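Local coordinates for protein betaine aldehyde dehydrogenase (Staphylococcus aureus subsp. aureus COL, PDB 4QTO) that probably oxidises betaine aldehyde to glycine betaine with NAD as the electron acceptor, at residues V250-F255 with E498-S503. Residues are numbered along the deposited sequence; the frame is centred on the assembly and turned at random.
Sequences VDLVSF and EEYLVS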
ATOM      1  N   VAL A 250     -13.338   7.848  26.081  1.00 10.79           N
ATOM      2  CA  VAL A 250     -12.296   6.978  25.533  1.00 10.73           C
ATOM      3  C   VAL A 250     -12.705   6.478  24.139  1.00 10.31           C
ATOM      4  O   VAL A 250     -13.851   6.068  23.952  1.00 10.67           O
ATOM      5  CB  VAL A 250     -12.045   5.783  26.459  1.00 11.04           C
ATOM      6  CG1 VAL A 250     -11.032   4.811  25.864  1.00 10.44           C
ATOM      7  CG2 VAL A 250     -11.550   6.266  27.814  1.00 12.23           C
ATOM      8  N   ASP A 251     -11.769   6.521  23.178  1.00  9.81           N
ATOM      9  CA  ASP A 251     -12.007   6.052  21.802  1.00  9.62           C
ATOM     10  C   ASP A 251     -11.461   4.640  21.517  1.00  8.93           C
ATOM     11  O   ASP A 251     -11.935   3.972  20.610  1.00  9.18           O
ATOM     12  CB  ASP A 251     -11.423   7.053  20.816  1.00  9.52           C
ATOM     13  CG  ASP A 251     -12.094   8.412  20.919  1.00 11.10           C
ATOM     14  OD1 ASP A 251     -13.334   8.519  20.682  1.00 12.46           O
ATOM     15  OD2 ASP A 251     -11.389   9.382  21.321  1.00 11.45           O
ATOM     16  N   LEU A 252     -10.455   4.208  22.292  1.00  9.05           N
ATOM     17  CA  LEU A 252      -9.874   2.870  22.155  1.00  8.77           C
ATOM     18  C   LEU A 252      -9.391   2.414  23.518  1.00  9.18           C
ATOM     19  O   LEU A 252      -8.707   3.168  24.221  1.00  8.51           O
ATOM     20  CB  LEU A 252      -8.662   2.886  21.208  1.00  9.55           C
ATOM     21  CG  LEU A 252      -7.795   1.614  21.134  1.00  9.94           C
ATOM     22  CD1 LEU A 252      -8.529   0.477  20.470  1.00 10.51           C
ATOM     23  CD2 LEU A 252      -6.484   1.901  20.425  1.00 10.99           C
ATOM     24  N   VAL A 253      -9.746   1.183  23.867  1.00  8.89           N
ATOM     25  CA  VAL A 253      -9.236   0.519  25.072  1.00 10.12           C
ATOM     26  C   VAL A 253      -8.304  -0.586  24.559  1.00 10.46           C
ATOM     27  O   VAL A 253      -8.726  -1.459  23.786  1.00  9.98           O
ATOM     28  CB  VAL A 253     -10.360  -0.130  25.892  1.00 11.71           C
ATOM     29  CG1 VAL A 253      -9.754  -0.840  27.114  1.00 14.05           C
ATOM     30  CG2 VAL A 253     -11.373   0.902  26.282  1.00 14.07           C
ATOM     31  N   SER A 254      -7.034  -0.540  24.951  1.00 10.89           N
ATOM     32  CA  SER A 254      -6.025  -1.522  24.550  1.00 10.33           C
ATOM     33  C   SER A 254      -5.565  -2.272  25.814  1.00 11.95           C
ATOM     34  O   SER A 254      -4.921  -1.666  26.661  1.00 13.81           O
ATOM     35  CB  SER A 254      -4.840  -0.873  23.850  1.00 12.19           C
ATOM     36  OG  SER A 254      -3.895  -1.864  23.469  1.00 12.73           O
ATOM     37  N   PHE A 255      -5.848  -3.561  25.891  1.00 10.80           N
ATOM     38  CA  PHE A 255      -5.570  -4.366  27.097  1.00 11.51           C
ATOM     39  C   PHE A 255      -4.787  -5.615  26.745  1.00 11.81           C
ATOM     40  O   PHE A 255      -5.115  -6.300  25.780  1.00 11.66           O
ATOM     41  CB  PHE A 255      -6.885  -4.761  27.745  1.00 11.82           C
ATOM     42  CG  PHE A 255      -6.748  -5.784  28.830  1.00 12.00           C
ATOM     43  CD1 PHE A 255      -6.468  -5.408  30.137  1.00 13.60           C
ATOM     44  CD2 PHE A 255      -6.879  -7.133  28.544  1.00 12.65           C
ATOM     45  CE1 PHE A 255      -6.333  -6.358  31.124  1.00 13.67           C
ATOM     46  CE2 PHE A 255      -6.768  -8.082  29.540  1.00 13.08           C
ATOM     47  CZ  PHE A 255      -6.488  -7.694  30.828  1.00 15.24           C
ATOM     48  N   GLU A 498      -2.234   1.160  12.860  0.50 10.25           N
ATOM     49  CA  GLU A 498      -3.620   1.372  12.428  0.50 11.46           C
ATOM     50  C   GLU A 498      -4.663   1.301  13.533  0.50 11.79           C
ATOM     51  O   GLU A 498      -5.723   1.903  13.414  0.50 11.19           O
ATOM     52  CB  GLU A 498      -3.971   0.423  11.276  0.50 14.07           C
ATOM     53  CG  GLU A 498      -3.196   0.790  10.028  0.50 16.89           C
ATOM     54  CD  GLU A 498      -3.334  -0.186   8.864  0.50 19.29           C
ATOM     55  OE1 GLU A 498      -3.977  -1.247   8.999  0.50 21.51           O
ATOM     56  OE2 GLU A 498      -2.762   0.135   7.811  0.50 25.69           O
ATOM     57  N   GLU A 499      -4.362   0.608  14.630  1.00 10.49           N
ATOM     58  CA  GLU A 499      -5.278   0.553  15.752  1.00 11.62           C
ATOM     59  C   GLU A 499      -5.450   1.959  16.329  1.00  9.85           C
ATOM     60  O   GLU A 499      -6.506   2.277  16.908  1.00 10.18           O
ATOM     61  CB  GLU A 499      -4.808  -0.321  16.916  1.00 12.86           C
ATOM     62  CG  GLU A 499      -4.610  -1.783  16.569  1.00 16.15           C
ATOM     63  CD  GLU A 499      -5.893  -2.573  16.401  1.00 18.49           C
ATOM     64  OE1 GLU A 499      -6.948  -2.122  16.931  1.00 20.42           O
ATOM     65  OE2 GLU A 499      -5.818  -3.641  15.694  1.00 17.20           O
ATOM     66  N   TYR A 500      -4.420   2.811  16.141  1.00  8.37           N
ATOM     67  CA  TYR A 500      -4.382   4.159  16.691  1.00  7.88           C
ATOM     68  C   TYR A 500      -4.816   5.241  15.703  1.00  8.43           C
ATOM     69  O   TYR A 500      -4.653   6.440  15.991  1.00  9.21           O
ATOM     70  CB  TYR A 500      -2.998   4.449  17.305  1.00  7.94           C
ATOM     71  CG  TYR A 500      -2.764   3.598  18.552  1.00  7.94           C
ATOM     72  CD1 TYR A 500      -2.204   2.327  18.487  1.00  8.51           C
ATOM     73  CD2 TYR A 500      -3.158   4.059  19.794  1.00  9.50           C
ATOM     74  CE1 TYR A 500      -2.094   1.531  19.618  1.00  8.85           C
ATOM     75  CE2 TYR A 500      -3.041   3.279  20.927  1.00 10.01           C
ATOM     76  CZ  TYR A 500      -2.509   2.025  20.837  1.00 10.10           C
ATOM     77  OH  TYR A 500      -2.401   1.226  21.968  1.00 10.67           O
ATOM     78  N   LEU A 501      -5.369   4.819  14.563  1.00  7.67           N
ATOM     79  CA  LEU A 501      -5.859   5.723  13.557  1.00  8.13           C
ATOM     80  C   LEU A 501      -7.348   5.479  13.320  1.00  8.68           C
ATOM     81  O   LEU A 501      -7.888   4.385  13.590  1.00  9.57           O
ATOM     82  CB  LEU A 501      -5.127   5.491  12.225  1.00  9.19           C
ATOM     83  CG  LEU A 501      -3.630   5.830  12.269  1.00 10.66           C
ATOM     84  CD1 LEU A 501      -2.969   5.367  10.978  1.00 13.40           C
ATOM     85  CD2 LEU A 501      -3.453   7.317  12.459  1.00 10.93           C
ATOM     86  N   VAL A 502      -7.985   6.501  12.760  1.00  7.95           N
ATOM     87  CA  VAL A 502      -9.384   6.407  12.335  1.00  8.49           C
ATOM     88  C   VAL A 502      -9.453   7.036  10.936  1.00  8.94           C
ATOM     89  O   VAL A 502      -8.762   8.022  10.658  1.00  9.34           O
ATOM     90  CB  VAL A 502     -10.343   7.084  13.314  1.00  9.55           C
ATOM     91  CG1 VAL A 502     -10.027   8.556  13.522  1.00  9.96           C
ATOM     92  CG2 VAL A 502     -11.791   6.852  12.896  1.00 10.45           C
ATOM     93  N   SER A 503     -10.256   6.433  10.060  1.00  9.21           N
ATOM     94  CA  SER A 503     -10.408   6.947   8.691  1.00  9.49           C
ATOM     95  C   SER A 503     -11.597   7.883   8.591  1.00  8.76           C
ATOM     96  O   SER A 503     -12.672   7.610   9.125  1.00  9.59           O
ATOM     97  CB  SER A 503     -10.667   5.794   7.726  1.00 10.26           C
ATOM     98  OG  SER A 503      -9.552   4.936   7.634  1.00 12.87           O
TER
HETATM   99  O   HOH W   1      -2.382  -1.432  21.250  1.00 15.96           O
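Leu-252 and Tyr-500 carry the apolar part of this buried contact. The methyl CD2 of Leu-252 sits over one face of the Tyr-500 phenol ring, 4.0 Å from its centroid and 22° off the ring normal, a CH-pi contact. It is displaced toward the rim, where Leu-252 CD2 comes to 3.7 Å of Tyr-500 CE2. The two side chains cross at about a right angle. CG anti to the backbone N (chi1 170°) carries CD2 of Leu-252 out to the turn, where it also lies 3.5 Å from the carbonyl O of Glu-499. Pro-193 and Ala-194 of helix 183-197 also pack against Tyr-500.

Strand 252-256 runs parallel to strand 162-177 in the Rossmann-fold sheet of the NAD-binding domain. Strand 501-509 pairs antiparallel with that same strand 162-177. A type I turn from Glu-498 to Leu-501, closed by Leu-501 N to Glu-498 O at 3.2 Å, leads into strand 501-509 and presents Tyr-500 to the sheet.

Polar contact runs through water. No direct hydrogen bond joins the segments; Tyr-500 OH stands 3.7 Å from Ser-254 CB, and one water bridges the two hydroxyls, 2.7 Å from Ser-254 OG and 2.8 Å from Tyr-500 OH. Both hydroxyls have further partners, Lys-190 NZ at Ser-254 OG and Gln-176 NE2 at Tyr-500 OH, which tie the bridge to helix 183-197 and strand 162-177. The Glu-499 carboxylate turns to another partner, OE2 accepting the backbone N-H of Arg-490.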